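PDB 3G27: 82 prophage-derived uncharacterized protein ybcO, which binds a zinc ion and is probably a nuclease. Local coordinates for residues R11-R16 with S55-E60. Numbering follows the deposited sequence.
With ZN (zinc ion), chain B.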
ATOM      1  N   ARG A  11      -3.976  12.104 -14.737  1.00 40.20           N
ATOM      2  CA  ARG A  11      -4.707  12.125 -13.496  1.00 39.85           C
ATOM      3  C   ARG A  11      -3.865  12.794 -12.424  1.00 38.82           C
ATOM      4  O   ARG A  11      -2.647  12.914 -12.530  1.00 38.53           O
ATOM      5  CB  ARG A  11      -5.020  10.707 -13.037  1.00 40.32           C
ATOM      6  CG  ARG A  11      -5.989   9.945 -13.890  1.00 42.87           C
ATOM      7  CD  ARG A  11      -7.306   9.842 -13.197  1.00 46.51           C
ATOM      8  NE  ARG A  11      -8.122   8.751 -13.713  1.00 49.81           N
ATOM      9  CZ  ARG A  11      -9.321   8.448 -13.233  1.00 52.26           C
ATOM     10  NH1 ARG A  11     -10.024   7.445 -13.760  1.00 53.11           N
ATOM     11  NH2 ARG A  11      -9.822   9.165 -12.219  1.00 53.90           N
ATOM     12  N   GLU A  12      -4.539  13.162 -11.354  1.00 38.04           N
ATOM     13  CA  GLU A  12      -3.909  13.735 -10.180  1.00 38.29           C
ATOM     14  C   GLU A  12      -2.958  12.784  -9.443  1.00 36.36           C
ATOM     15  O   GLU A  12      -3.266  11.609  -9.242  1.00 35.38           O
ATOM     16  CB  GLU A  12      -5.011  14.182  -9.213  1.00 39.42           C
ATOM     17  CG  GLU A  12      -4.524  15.047  -8.072  1.00 43.96           C
ATOM     18  CD  GLU A  12      -5.420  16.257  -7.841  1.00 50.72           C
ATOM     19  OE1 GLU A  12      -6.505  16.116  -7.183  1.00 53.51           O
ATOM     20  OE2 GLU A  12      -5.016  17.349  -8.339  1.00 55.06           O
ATOM     21  N   CYS A  13      -1.814  13.317  -9.007  1.00 34.45           N
ATOM     22  CA  CYS A  13      -0.847  12.554  -8.222  1.00 32.66           C
ATOM     23  C   CYS A  13      -1.509  12.094  -6.942  1.00 32.16           C
ATOM     24  O   CYS A  13      -2.135  12.885  -6.256  1.00 30.96           O
ATOM     25  CB  CYS A  13       0.364  13.425  -7.886  1.00 32.44           C
ATOM     26  SG  CYS A  13       1.702  12.592  -7.035  1.00 30.09           S
ATOM     27  N   GLN A  14      -1.372  10.805  -6.634  1.00 31.93           N
ATOM     28  CA  GLN A  14      -1.878  10.241  -5.386  1.00 31.42           C
ATOM     29  C   GLN A  14      -0.800  10.082  -4.322  1.00 30.93           C
ATOM     30  O   GLN A  14      -1.116   9.699  -3.209  1.00 29.57           O
ATOM     31  CB  GLN A  14      -2.546   8.898  -5.651  1.00 31.98           C
ATOM     32  CG  GLN A  14      -3.735   8.980  -6.580  1.00 32.11           C
ATOM     33  CD  GLN A  14      -4.824   9.902  -6.020  1.00 34.89           C
ATOM     34  OE1 GLN A  14      -5.293   9.708  -4.903  1.00 36.16           O
ATOM     35  NE2 GLN A  14      -5.204  10.925  -6.792  1.00 33.06           N
ATOM     36  N   VAL A  15       0.458  10.390  -4.657  1.00 31.31           N
ATOM     37  CA  VAL A  15       1.588  10.220  -3.712  1.00 31.58           C
ATOM     38  C   VAL A  15       1.708  11.499  -2.884  1.00 32.35           C
ATOM     39  O   VAL A  15       1.733  11.464  -1.658  1.00 33.07           O
ATOM     40  CB  VAL A  15       2.936   9.962  -4.436  1.00 31.05           C
ATOM     41  CG1 VAL A  15       4.072   9.917  -3.436  1.00 31.16           C
ATOM     42  CG2 VAL A  15       2.905   8.688  -5.243  1.00 30.33           C
ATOM     43  N   ARG A  16       1.801  12.629  -3.575  0.50 32.30           N
ATOM     44  CA  ARG A  16       1.758  13.951  -2.948  0.50 32.95           C
ATOM     45  C   ARG A  16       2.726  14.154  -1.778  0.50 32.78           C
ATOM     46  O   ARG A  16       2.309  14.593  -0.702  0.50 32.80           O
ATOM     47  CB  ARG A  16       0.328  14.256  -2.486  0.50 33.18           C
ATOM     48  CG  ARG A  16      -0.754  13.676  -3.403  0.50 34.96           C
ATOM     49  CD  ARG A  16      -2.074  14.412  -3.240  0.50 38.41           C
ATOM     50  NE  ARG A  16      -3.235  13.596  -3.589  0.50 40.82           N
ATOM     51  CZ  ARG A  16      -4.009  12.999  -2.693  0.50 43.31           C
ATOM     52  NH1 ARG A  16      -5.054  12.283  -3.086  0.50 44.79           N
ATOM     53  NH2 ARG A  16      -3.737  13.126  -1.399  0.50 44.83           N
ATOM     54  N   SER A  55       5.766  13.526 -11.969  1.00 28.56           N
ATOM     55  CA  SER A  55       7.127  13.223 -12.348  1.00 27.97           C
ATOM     56  C   SER A  55       8.101  13.304 -11.173  1.00 28.05           C
ATOM     57  O   SER A  55       9.008  12.482 -11.042  1.00 27.94           O
ATOM     58  CB  SER A  55       7.575  14.136 -13.496  1.00 28.57           C
ATOM     59  OG  SER A  55       7.383  15.521 -13.215  1.00 28.02           O
ATOM     60  N   ALA A  56       7.871  14.284 -10.311  1.00 27.84           N
ATOM     61  CA  ALA A  56       8.706  14.537  -9.138  1.00 28.35           C
ATOM     62  C   ALA A  56       8.560  13.464  -8.085  1.00 28.27           C
ATOM     63  O   ALA A  56       9.525  12.954  -7.538  1.00 27.70           O
ATOM     64  CB  ALA A  56       8.335  15.887  -8.548  1.00 28.33           C
ATOM     65  N   CYS A  57       7.323  13.140  -7.771  1.00 29.42           N
ATOM     66  CA  CYS A  57       7.065  12.097  -6.773  1.00 29.68           C
ATOM     67  C   CYS A  57       7.548  10.746  -7.272  1.00 29.34           C
ATOM     68  O   CYS A  57       8.079   9.957  -6.525  1.00 29.54           O
ATOM     69  CB  CYS A  57       5.572  12.054  -6.431  1.00 29.53           C
ATOM     70  SG  CYS A  57       5.062  13.354  -5.313  1.00 30.22           S
ATOM     71  N   HIS A  58       7.403  10.492  -8.569  1.00 29.33           N
ATOM     72  CA  HIS A  58       7.893   9.266  -9.145  1.00 28.28           C
ATOM     73  C   HIS A  58       9.405   9.136  -8.931  1.00 27.83           C
ATOM     74  O   HIS A  58       9.877   8.119  -8.463  1.00 28.00           O
ATOM     75  CB  HIS A  58       7.558   9.288 -10.622  1.00 28.97           C
ATOM     76  CG  HIS A  58       7.867   8.028 -11.341  1.00 29.75           C
ATOM     77  ND1 HIS A  58       7.983   7.980 -12.712  1.00 31.80           N
ATOM     78  CD2 HIS A  58       8.054   6.761 -10.893  1.00 31.59           C
ATOM     79  CE1 HIS A  58       8.228   6.727 -13.075  1.00 31.38           C
ATOM     80  NE2 HIS A  58       8.280   5.974 -11.991  1.00 29.96           N
ATOM     81  N   ASP A  59      10.172  10.168  -9.269  1.00 26.98           N
ATOM     82  CA  ASP A  59      11.628  10.121  -9.093  1.00 26.39           C
ATOM     83  C   ASP A  59      12.019   9.917  -7.631  1.00 25.90           C
ATOM     84  O   ASP A  59      12.935   9.183  -7.334  1.00 26.30           O
ATOM     85  CB  ASP A  59      12.266  11.363  -9.646  1.00 26.21           C
ATOM     86  CG  ASP A  59      12.162  11.458 -11.170  1.00 27.36           C
ATOM     87  OD1 ASP A  59      11.912  10.420 -11.805  1.00 27.96           O
ATOM     88  OD2 ASP A  59      12.357  12.570 -11.745  1.00 28.80           O
ATOM     89  N   GLU A  60      11.271  10.513  -6.725  1.00 26.57           N
ATOM     90  CA  GLU A  60      11.520  10.385  -5.270  1.00 26.24           C
ATOM     91  C   GLU A  60      11.168   9.024  -4.726  1.00 26.61           C
ATOM     92  O   GLU A  60      11.937   8.455  -3.952  1.00 27.12           O
ATOM     93  CB  GLU A  60      10.760  11.440  -4.493  1.00 25.47           C
ATOM     94  CG  GLU A  60      11.049  11.494  -2.960  1.00 25.41           C
ATOM     95  CD  GLU A  60      12.405  12.077  -2.589  1.00 25.73           C
ATOM     96  OE1 GLU A  60      13.017  12.819  -3.395  1.00 26.79           O
ATOM     97  OE2 GLU A  60      12.864  11.788  -1.467  1.00 26.91           O
TER
HETATM   98 ZN    ZN B  97       3.375  14.262  -6.731  1.00 38.54          ZN
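Cys13 and Cys57 meet through a shared zinc ion, a worked example of how a metal can join a loop to a helix where little else touches. Along 11-16, Cys13 comes first: its sulfur stands anti to the backbone N (chi1 -175°), which carries SG out from the loop to a 2.4 Å bond with the zinc. Cys57 SG, from the first turn of helix 55-61, reaches the same ion, also at 2.4 Å, and the two sulfurs, Cys13 SG and Cys57 SG, remain 3.9 Å apart. Gln14 turns back instead, its NE2 donating to Glu12 O at 3.2 Å from above the carbonyl plane, a bond that ties the loop to itself. Val15 then lies against the cysteine of the helix, its CB 3.9 Å from Cys57 CB and its CG1 alongside the same methylene, so that a small apolar patch flanks the metal. At Arg16 the backbone N points almost straight at Cys13 SG (3.5 Å, 169°), while Val15 N gives that sulfur a weaker bond; such N-H donors probably temper the negative charge of a metal-bound thiolate. Beyond the two segments, Cys21 and Cys54 complete the four-sulfur site. Cys54, just before the helix, and Cys57, in its first turn, form a CxxC pair, an element familiar from Cys4 zinc sites of the zinc-finger type.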